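Local coordinates for protein-glutamine gamma-glutamyltransferase (Pagrus major, PDB 1G0D) that probably cross-links proteins in a calcium-dependent manner by joining peptide-bound glutamine to lysine or other primary amines, with release of ammonia, at residues 219-224 / 365-370; 300-305 / 390-395; 342-347 / 370-375. All coordinates share one frame; numbering follows the deposited sequence.

Contact 1 (219-224 / 365-370); sequences ITAMVN and EFCCGP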
loop_
_atom_site.group_PDB
_atom_site.type_symbol
_atom_site.label_atom_id
_atom_site.label_comp_id
_atom_site.label_asym_id
_atom_site.label_seq_id
_atom_site.Cartn_x
_atom_site.Cartn_y
_atom_site.Cartn_z
ATOM N N ILE A 219 -12.071 -3.776 4.298
ATOM C CA ILE A 219 -11.190 -2.616 4.204
ATOM C C ILE A 219 -10.682 -2.492 2.784
ATOM O O ILE A 219 -10.681 -1.419 2.215
ATOM C CB ILE A 219 -9.981 -2.759 5.144
ATOM C CG1 ILE A 219 -10.435 -2.618 6.592
ATOM C CG2 ILE A 219 -8.960 -1.699 4.844
ATOM C CD1 ILE A 219 -11.240 -1.347 6.834
ATOM N N THR A 220 -10.244 -3.594 2.196
ATOM C CA THR A 220 -9.737 -3.524 0.839
ATOM C C THR A 220 -10.783 -2.976 -0.132
ATOM O O THR A 220 -10.466 -2.252 -1.092
ATOM C CB THR A 220 -9.298 -4.886 0.395
ATOM O OG1 THR A 220 -8.192 -5.274 1.199
ATOM C CG2 THR A 220 -8.833 -4.874 -1.024
ATOM N N ALA A 221 -12.044 -3.302 0.139
ATOM C CA ALA A 221 -13.135 -2.864 -0.720
ATOM C C ALA A 221 -13.485 -1.385 -0.569
ATOM O O ALA A 221 -13.847 -0.720 -1.551
ATOM C CB ALA A 221 -14.354 -3.727 -0.461
ATOM N N MET A 222 -13.362 -0.860 0.645
ATOM C CA MET A 222 -13.700 0.542 0.910
ATOM C C MET A 222 -12.660 1.582 0.498
ATOM O O MET A 222 -12.995 2.762 0.312
ATOM C CB MET A 222 -14.015 0.715 2.386
ATOM C CG MET A 222 -15.285 0.004 2.801
ATOM S SD MET A 222 -16.727 1.032 2.476
ATOM C CE MET A 222 -16.053 2.707 2.996
ATOM N N VAL A 223 -11.405 1.155 0.363
ATOM C CA VAL A 223 -10.340 2.088 -0.006
ATOM C C VAL A 223 -10.569 2.792 -1.323
ATOM O O VAL A 223 -10.312 3.987 -1.433
ATOM C CB VAL A 223 -8.978 1.402 -0.025
ATOM C CG1 VAL A 223 -7.882 2.383 -0.460
ATOM C CG2 VAL A 223 -8.699 0.874 1.349
ATOM N N ASN A 224 -11.052 2.073 -2.327
ATOM C CA ASN A 224 -11.316 2.726 -3.584
ATOM C C ASN A 224 -12.552 2.234 -4.306
ATOM O O ASN A 224 -13.403 3.021 -4.668
ATOM C CB ASN A 224 -10.117 2.607 -4.511
ATOM C CG ASN A 224 -10.404 3.142 -5.904
ATOM O OD1 ASN A 224 -10.127 2.497 -6.909
ATOM N ND2 ASN A 224 -10.964 4.334 -5.963
ATOM N N GLU A 365 -15.063 -1.642 -9.808
ATOM C CA GLU A 365 -15.985 -2.383 -9.001
ATOM C C GLU A 365 -15.455 -3.526 -8.179
ATOM O O GLU A 365 -15.851 -3.692 -7.018
ATOM C CB GLU A 365 -17.092 -2.876 -9.912
ATOM C CG GLU A 365 -18.237 -1.912 -10.032
ATOM C CD GLU A 365 -19.300 -2.223 -9.018
ATOM O OE1 GLU A 365 -20.036 -3.217 -9.242
ATOM O OE2 GLU A 365 -19.379 -1.493 -7.996
ATOM N N PHE A 366 -14.555 -4.309 -8.761
ATOM C CA PHE A 366 -14.048 -5.472 -8.051
ATOM C C PHE A 366 -12.634 -5.443 -7.478
ATOM O O PHE A 366 -11.671 -5.560 -8.214
ATOM C CB PHE A 366 -14.189 -6.708 -8.948
ATOM C CG PHE A 366 -15.594 -6.985 -9.372
ATOM C CD1 PHE A 366 -15.848 -7.615 -10.581
ATOM C CD2 PHE A 366 -16.658 -6.620 -8.564
ATOM C CE1 PHE A 366 -17.140 -7.876 -10.980
ATOM C CE2 PHE A 366 -17.940 -6.868 -8.943
ATOM C CZ PHE A 366 -18.190 -7.495 -10.152
ATOM N N CYS A 367 -12.523 -5.320 -6.157
ATOM C CA CYS A 367 -11.223 -5.327 -5.497
ATOM C C CYS A 367 -10.812 -6.805 -5.478
ATOM O O CYS A 367 -11.652 -7.680 -5.788
ATOM C CB CYS A 367 -11.361 -4.802 -4.070
ATOM S SG CYS A 367 -12.125 -5.997 -2.883
ATOM N N CYS A 368 -9.548 -7.085 -5.121
ATOM C CA CYS A 368 -9.039 -8.467 -5.058
ATOM C C CYS A 368 -8.617 -8.991 -3.678
ATOM O O CYS A 368 -8.069 -8.254 -2.861
ATOM C CB CYS A 368 -7.862 -8.632 -6.015
ATOM S SG CYS A 368 -8.427 -8.969 -7.704
ATOM N N GLY A 369 -8.877 -10.280 -3.440
ATOM C CA GLY A 369 -8.492 -10.909 -2.197
ATOM C C GLY A 369 -9.461 -10.787 -1.044
ATOM O O GLY A 369 -10.490 -10.159 -1.179
ATOM N N PRO A 370 -9.118 -11.325 0.138
ATOM C CA PRO A 370 -7.856 -12.003 0.454
ATOM C C PRO A 370 -7.574 -13.310 -0.247
ATOM O O PRO A 370 -8.333 -14.263 -0.130
ATOM C CB PRO A 370 -7.927 -12.181 1.963
ATOM C CG PRO A 370 -9.313 -12.259 2.230
ATOM C CD PRO A 370 -10.007 -11.319 1.296
#
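Cys367 meets the helix first, setting its thiol into the shallow notch between Thr220 and Ala221. Its SG stands between its own backbone N and carbonyl carbon (chi1 75°), which brings the sulfur down between Ala221 CA and Thr220 CG2. There SG lies 3.9 Å from Ala221 CA and 4.0 Å from Ala221 CB, so the sulfur rests against the backbone as well as the methyl. SG also touches Thr220 CG2, at the same 3.9 Å, and Cys367 CB comes 4.0 Å from the carbonyl O of Thr220. No hydrogen bond spans the two segments; the junction is van der Waals packing of small groups, which lets CA of Cys367 approach CA of Ala221 to 5.7 Å. Cys368 comes next and turns its side chain away from the helix, offering its backbone instead: Cys368 O lies 3.9 Å from Thr220 CG2. That methyl thus covers two consecutive residues, while Thr220 OG1 is held by Gly216 O inside the helix. Gly369 and the cis-linked Pro370 then carry the chain onward; Gly369 O accepts a hydrogen bond from Arg217 NE, one turn before Thr220 on helix 212-223. The far side of Cys368 faces the catalytic centre, its side chain about 4 Å from that of the active-site Asp355. Helix 212-223 thereby packs against Cys367 and Cys368, where the chain runs into strand 368-372, an edge strand of a four-stranded antiparallel sheet. Thr220 also reaches Leu354 on the adjoining strand 350-355, and Ile219 and Val223 face helix 272-286, which begins with the active-site Cys272.

Contact 2 (300-305 / 390-395); sequences HDVDGN and VFAEVN
His300 and Glu393 meet ring edge to carboxylate, the flat groups turned 39° from each other. ND1 of His300 donates to OE2 of Glu393 over 3.3 Å, a rather long bond with an N-H...O angle of 152°. The oxygen sits nearly in the imidazole plane and receives the hydrogen through its syn lone pair, on the side of OE1. Glu393 reaches this place because its chain starts extended and then bends at chi2 (80°), which folds the carboxylate back over the start of the loop: OE2 is 3.5 Å from His300 CA and OE1 3.9 Å from His300 N. Beside this polar pair, the methyl of Ala392 points into the turn, 3.8 Å from Gly304 CA and 4.1 Å from Val302 CG1. Two overlapping beta turns, type I from His300 and type I' from Val302, bring these residues to one side of the helix, and weak bonds from Asn305 N and ND2 to Val302 O close the second. Around the ring, His300 meets Trp329 edge-to-face and also meets the ring of the active-site His332, which Glu393 touches too. A leucine in place of Glu393 would probably leave His300 ND1 without its acceptor and the imidazole less firmly fixed beside His332. Two residues on, Asn395 is by similarity a calcium ligand, so helix 387-395 probably links the metal site to the catalytic region. ND1 donates to Glu393 and NE2, weakly, to Pro358 O; with a carboxylate beside it the imidazole may well be more readily protonated. The pair is buried next to the catalytic residues.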
loop_
_atom_site.group_PDB
_atom_site.type_symbol
_atom_site.label_atom_id
_atom_site.label_comp_id
_atom_site.label_asym_id
_atom_site.label_seq_id
_atom_site.Cartn_x
_atom_site.Cartn_y
_atom_site.Cartn_z
ATOM N N HIS A 300 -1.813 -6.319 -14.891
ATOM C CA HIS A 300 -3.101 -5.892 -14.340
ATOM C C HIS A 300 -4.204 -5.783 -15.394
ATOM O O HIS A 300 -5.356 -6.163 -15.172
ATOM C CB HIS A 300 -2.964 -4.534 -13.686
ATOM C CG HIS A 300 -4.170 -4.148 -12.909
ATOM N ND1 HIS A 300 -4.611 -4.873 -11.820
ATOM C CD2 HIS A 300 -5.045 -3.129 -13.063
ATOM C CE1 HIS A 300 -5.706 -4.314 -11.338
ATOM N NE2 HIS A 300 -5.992 -3.255 -12.075
ATOM N N ASP A 301 -3.805 -5.193 -16.517
ATOM C CA ASP A 301 -4.596 -4.902 -17.725
ATOM C C ASP A 301 -5.353 -6.059 -18.363
ATOM O O ASP A 301 -6.423 -5.884 -18.937
ATOM C CB ASP A 301 -3.631 -4.398 -18.776
ATOM C CG ASP A 301 -2.395 -5.318 -18.910
ATOM O OD1 ASP A 301 -1.467 -5.168 -18.089
ATOM O OD2 ASP A 301 -2.343 -6.194 -19.818
ATOM N N VAL A 302 -4.715 -7.219 -18.300
ATOM C CA VAL A 302 -5.147 -8.489 -18.861
ATOM C C VAL A 302 -6.535 -9.002 -18.392
ATOM O O VAL A 302 -7.183 -9.843 -19.040
ATOM C CB VAL A 302 -3.962 -9.472 -18.589
ATOM C CG1 VAL A 302 -4.393 -10.695 -17.860
ATOM C CG2 VAL A 302 -3.258 -9.761 -19.875
ATOM N N ASP A 303 -7.012 -8.475 -17.269
ATOM C CA ASP A 303 -8.306 -8.896 -16.777
ATOM C C ASP A 303 -8.416 -10.420 -16.610
ATOM O O ASP A 303 -9.315 -11.086 -17.147
ATOM C CB ASP A 303 -9.389 -8.406 -17.709
ATOM C CG ASP A 303 -10.733 -8.356 -17.039
ATOM O OD1 ASP A 303 -10.831 -7.709 -15.963
ATOM O OD2 ASP A 303 -11.686 -8.970 -17.587
ATOM N N GLY A 304 -7.467 -10.971 -15.869
ATOM C CA GLY A 304 -7.504 -12.382 -15.594
ATOM C C GLY A 304 -7.152 -13.365 -16.668
ATOM O O GLY A 304 -7.114 -14.537 -16.353
ATOM N N ASN A 305 -6.893 -12.939 -17.894
ATOM C CA ASN A 305 -6.543 -13.888 -18.940
ATOM C C ASN A 305 -5.078 -14.236 -19.004
ATOM O O ASN A 305 -4.235 -13.377 -19.163
ATOM C CB ASN A 305 -6.986 -13.359 -20.273
ATOM C CG ASN A 305 -8.434 -13.494 -20.442
ATOM O OD1 ASN A 305 -8.916 -14.561 -20.798
ATOM N ND2 ASN A 305 -9.171 -12.425 -20.149
ATOM N N VAL A 390 -5.247 -12.648 -9.434
ATOM C CA VAL A 390 -3.963 -12.406 -8.790
ATOM C C VAL A 390 -2.857 -13.278 -9.385
ATOM O O VAL A 390 -1.707 -12.886 -9.415
ATOM C CB VAL A 390 -4.037 -12.643 -7.284
ATOM C CG1 VAL A 390 -2.613 -12.474 -6.669
ATOM C CG2 VAL A 390 -5.078 -11.683 -6.668
ATOM N N PHE A 391 -3.215 -14.447 -9.887
ATOM C CA PHE A 391 -2.232 -15.310 -10.523
ATOM C C PHE A 391 -1.859 -14.676 -11.895
ATOM O O PHE A 391 -0.716 -14.772 -12.341
ATOM C CB PHE A 391 -2.839 -16.711 -10.707
ATOM C CG PHE A 391 -1.901 -17.714 -11.328
ATOM C CD1 PHE A 391 -1.770 -17.812 -12.711
ATOM C CD2 PHE A 391 -1.149 -18.563 -10.540
ATOM C CE1 PHE A 391 -0.908 -18.737 -13.285
ATOM C CE2 PHE A 391 -0.282 -19.494 -11.116
ATOM C CZ PHE A 391 -0.163 -19.574 -12.482
ATOM N N ALA A 392 -2.812 -14.009 -12.557
ATOM C CA ALA A 392 -2.558 -13.393 -13.874
ATOM C C ALA A 392 -1.630 -12.226 -13.759
ATOM O O ALA A 392 -0.734 -12.025 -14.568
ATOM C CB ALA A 392 -3.851 -12.922 -14.505
ATOM N N GLU A 393 -1.880 -11.435 -12.737
ATOM C CA GLU A 393 -1.104 -10.242 -12.448
ATOM C C GLU A 393 0.409 -10.468 -12.500
ATOM O O GLU A 393 1.193 -9.637 -12.956
ATOM C CB GLU A 393 -1.508 -9.767 -11.047
ATOM C CG GLU A 393 -0.669 -8.666 -10.474
ATOM C CD GLU A 393 -1.066 -7.334 -11.030
ATOM O OE1 GLU A 393 -0.143 -6.558 -11.358
ATOM O OE2 GLU A 393 -2.298 -7.071 -11.141
ATOM N N VAL A 394 0.783 -11.639 -12.043
ATOM C CA VAL A 394 2.152 -12.042 -11.885
ATOM C C VAL A 394 2.597 -13.128 -12.911
ATOM O O VAL A 394 3.790 -13.378 -13.065
ATOM C CB VAL A 394 2.222 -12.471 -10.362
ATOM C CG1 VAL A 394 2.382 -13.932 -10.212
ATOM C CG2 VAL A 394 3.227 -11.700 -9.643
ATOM N N ASN A 395 1.654 -13.717 -13.653
ATOM C CA ASN A 395 1.959 -14.786 -14.615
ATOM C C ASN A 395 1.453 -14.699 -16.060
ATOM O O ASN A 395 1.894 -15.478 -16.898
ATOM C CB ASN A 395 1.438 -16.096 -14.066
ATOM C CG ASN A 395 2.274 -16.612 -12.934
ATOM O OD1 ASN A 395 3.487 -16.654 -13.037
ATOM N ND2 ASN A 395 1.637 -17.005 -11.839
#

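Contact 3 (342-347 / 370-375); sequences EDLPEG and PCPVAA
Leu344 drives its CD1 methyl onto the CG corner of the Pro372 ring, 3.5 Å away, a close apolar touch that carries most of the contact. CD of the same ring lies 4.1 Å from Leu344 CD1, so the methyl sits nearer the outer corner of the pyrrolidine than its nitrogen end. The leucine's chi1 of -28° is far from a staggered value, and this twist brings the branch across to the proline at some probable cost in strain. A second, looser touch follows three residues on, where Gly347 O stands 4.0 Å from Ala374 CB. No hydrogen bond joins the two segments, which stay well apart in backbone: the closest alpha carbons, Gly347 CA and Ala374 CA, are 7.8 Å from each other. Gly347 takes a positive phi (111°) that suits a residue without a side chain. Pro372 ends the strand at the N-cap position, right before helix 373-378, where Ala375 N binds Pro372 O at 3.0 Å; this turn sets the proline ring and Ala374 CB on the side met by the loop. Further out, Asp343 makes salt bridges with Arg341 and Lys384. The side chains of those two partners also touch the contact: Arg341 packs on Pro372 and Lys384 on Leu344. Segment 342-347 belongs to the connection between strands 329-339 and 350-355. It bends over the end of edge strand 368-372, where the chain passes into helix 373-378; Cys371 there pairs with Val353 of the neighbouring strand 350-355.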
loop_
_atom_site.group_PDB
_atom_site.type_symbol
_atom_site.label_atom_id
_atom_site.label_comp_id
_atom_site.label_asym_id
_atom_site.label_seq_id
_atom_site.Cartn_x
_atom_site.Cartn_y
_atom_site.Cartn_z
ATOM N N GLU A 342 -8.975 -20.323 7.915
ATOM C CA GLU A 342 -9.776 -21.436 8.326
ATOM C C GLU A 342 -10.937 -21.656 7.359
ATOM O O GLU A 342 -11.603 -22.687 7.386
ATOM C CB GLU A 342 -10.256 -21.174 9.732
ATOM C CG GLU A 342 -9.115 -21.124 10.697
ATOM C CD GLU A 342 -9.553 -21.412 12.111
ATOM O OE1 GLU A 342 -8.745 -21.152 13.029
ATOM O OE2 GLU A 342 -10.702 -21.887 12.303
ATOM N N ASP A 343 -11.176 -20.690 6.484
ATOM C CA ASP A 343 -12.256 -20.834 5.516
ATOM C C ASP A 343 -11.855 -21.640 4.269
ATOM O O ASP A 343 -12.668 -21.819 3.372
ATOM C CB ASP A 343 -12.779 -19.447 5.098
ATOM C CG ASP A 343 -11.716 -18.578 4.449
ATOM O OD1 ASP A 343 -10.559 -18.611 4.904
ATOM O OD2 ASP A 343 -12.043 -17.850 3.488
ATOM N N LEU A 344 -10.620 -22.126 4.218
ATOM C CA LEU A 344 -10.148 -22.875 3.066
ATOM C C LEU A 344 -9.328 -24.090 3.477
ATOM O O LEU A 344 -8.934 -24.237 4.628
ATOM C CB LEU A 344 -9.245 -22.016 2.167
ATOM C CG LEU A 344 -9.298 -20.499 2.005
ATOM C CD1 LEU A 344 -7.976 -20.000 1.426
ATOM C CD2 LEU A 344 -10.449 -20.109 1.115
ATOM N N PRO A 345 -9.056 -24.986 2.527
ATOM C CA PRO A 345 -8.268 -26.174 2.819
ATOM C C PRO A 345 -6.947 -25.871 3.524
ATOM O O PRO A 345 -6.475 -24.726 3.546
ATOM C CB PRO A 345 -8.038 -26.778 1.442
ATOM C CG PRO A 345 -9.222 -26.387 0.708
ATOM C CD PRO A 345 -9.512 -24.993 1.133
ATOM N N GLU A 346 -6.375 -26.930 4.101
ATOM C CA GLU A 346 -5.108 -26.900 4.815
ATOM C C GLU A 346 -4.065 -26.347 3.882
ATOM O O GLU A 346 -4.026 -26.740 2.730
ATOM C CB GLU A 346 -4.699 -28.333 5.186
ATOM C CG GLU A 346 -3.954 -28.488 6.511
ATOM C CD GLU A 346 -4.872 -28.960 7.668
ATOM O OE1 GLU A 346 -5.612 -28.117 8.249
ATOM O OE2 GLU A 346 -4.850 -30.177 7.995
ATOM N N GLY A 347 -3.231 -25.427 4.349
ATOM C CA GLY A 347 -2.160 -24.945 3.493
ATOM C C GLY A 347 -2.160 -23.540 2.965
ATOM O O GLY A 347 -1.161 -23.097 2.419
ATOM N N PRO A 370 -9.118 -11.325 0.138
ATOM C CA PRO A 370 -7.856 -12.003 0.454
ATOM C C PRO A 370 -7.574 -13.310 -0.247
ATOM O O PRO A 370 -8.333 -14.263 -0.130
ATOM C CB PRO A 370 -7.927 -12.181 1.963
ATOM C CG PRO A 370 -9.313 -12.259 2.230
ATOM C CD PRO A 370 -10.007 -11.319 1.296
ATOM N N CYS A 371 -6.444 -13.348 -0.952
ATOM C CA CYS A 371 -6.004 -14.530 -1.694
ATOM C C CYS A 371 -4.659 -15.078 -1.190
ATOM O O CYS A 371 -3.665 -14.375 -1.163
ATOM C CB CYS A 371 -5.866 -14.201 -3.200
ATOM S SG CYS A 371 -5.239 -15.609 -4.132
ATOM N N PRO A 372 -4.612 -16.362 -0.814
ATOM C CA PRO A 372 -3.351 -16.913 -0.340
ATOM C C PRO A 372 -2.228 -16.722 -1.323
ATOM O O PRO A 372 -2.342 -17.145 -2.457
ATOM C CB PRO A 372 -3.667 -18.389 -0.172
ATOM C CG PRO A 372 -5.137 -18.413 0.148
ATOM C CD PRO A 372 -5.680 -17.379 -0.790
ATOM N N VAL A 373 -1.143 -16.091 -0.916
ATOM C CA VAL A 373 -0.002 -15.972 -1.813
ATOM C C VAL A 373 0.503 -17.399 -2.184
ATOM O O VAL A 373 1.155 -17.602 -3.211
ATOM C CB VAL A 373 1.149 -15.239 -1.136
ATOM C CG1 VAL A 373 2.347 -15.216 -2.039
ATOM C CG2 VAL A 373 0.723 -13.865 -0.764
ATOM N N ALA A 374 0.199 -18.388 -1.340
ATOM C CA ALA A 374 0.617 -19.779 -1.579
ATOM C C ALA A 374 -0.177 -20.428 -2.688
ATOM O O ALA A 374 0.339 -21.320 -3.361
ATOM C CB ALA A 374 0.466 -20.607 -0.320
ATOM N N ALA A 375 -1.434 -19.998 -2.853
ATOM C CA ALA A 375 -2.312 -20.524 -3.897
ATOM C C ALA A 375 -1.765 -19.998 -5.199
ATOM O O ALA A 375 -1.887 -20.634 -6.232
ATOM C CB ALA A 375 -3.730 -20.045 -3.707
#

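In the fold
Contacts 1 and 2 are buried and both reach the catalytic residues, contact 1 through Cys368 and contact 2 through Glu393, whereas contact 3 is only partly buried and lies away from the annotated sites. Strand 368-372 serves both contact 1, through Cys368 against helix 212-223, and contact 3, at its end against a connecting loop; Pro370 belongs to both segments. Contacts 1 and 2 also touch directly, Cys368 CB lying 4.2 Å from Val390 CG2, while helices 373-378 and 387-395 follow in sequence from contact 3 to contact 2. Their chemistry differs: small-group packing with sulfur in contact 1, a directed histidine-carboxylate bond in contact 2, and purely van der Waals touches in contact 3.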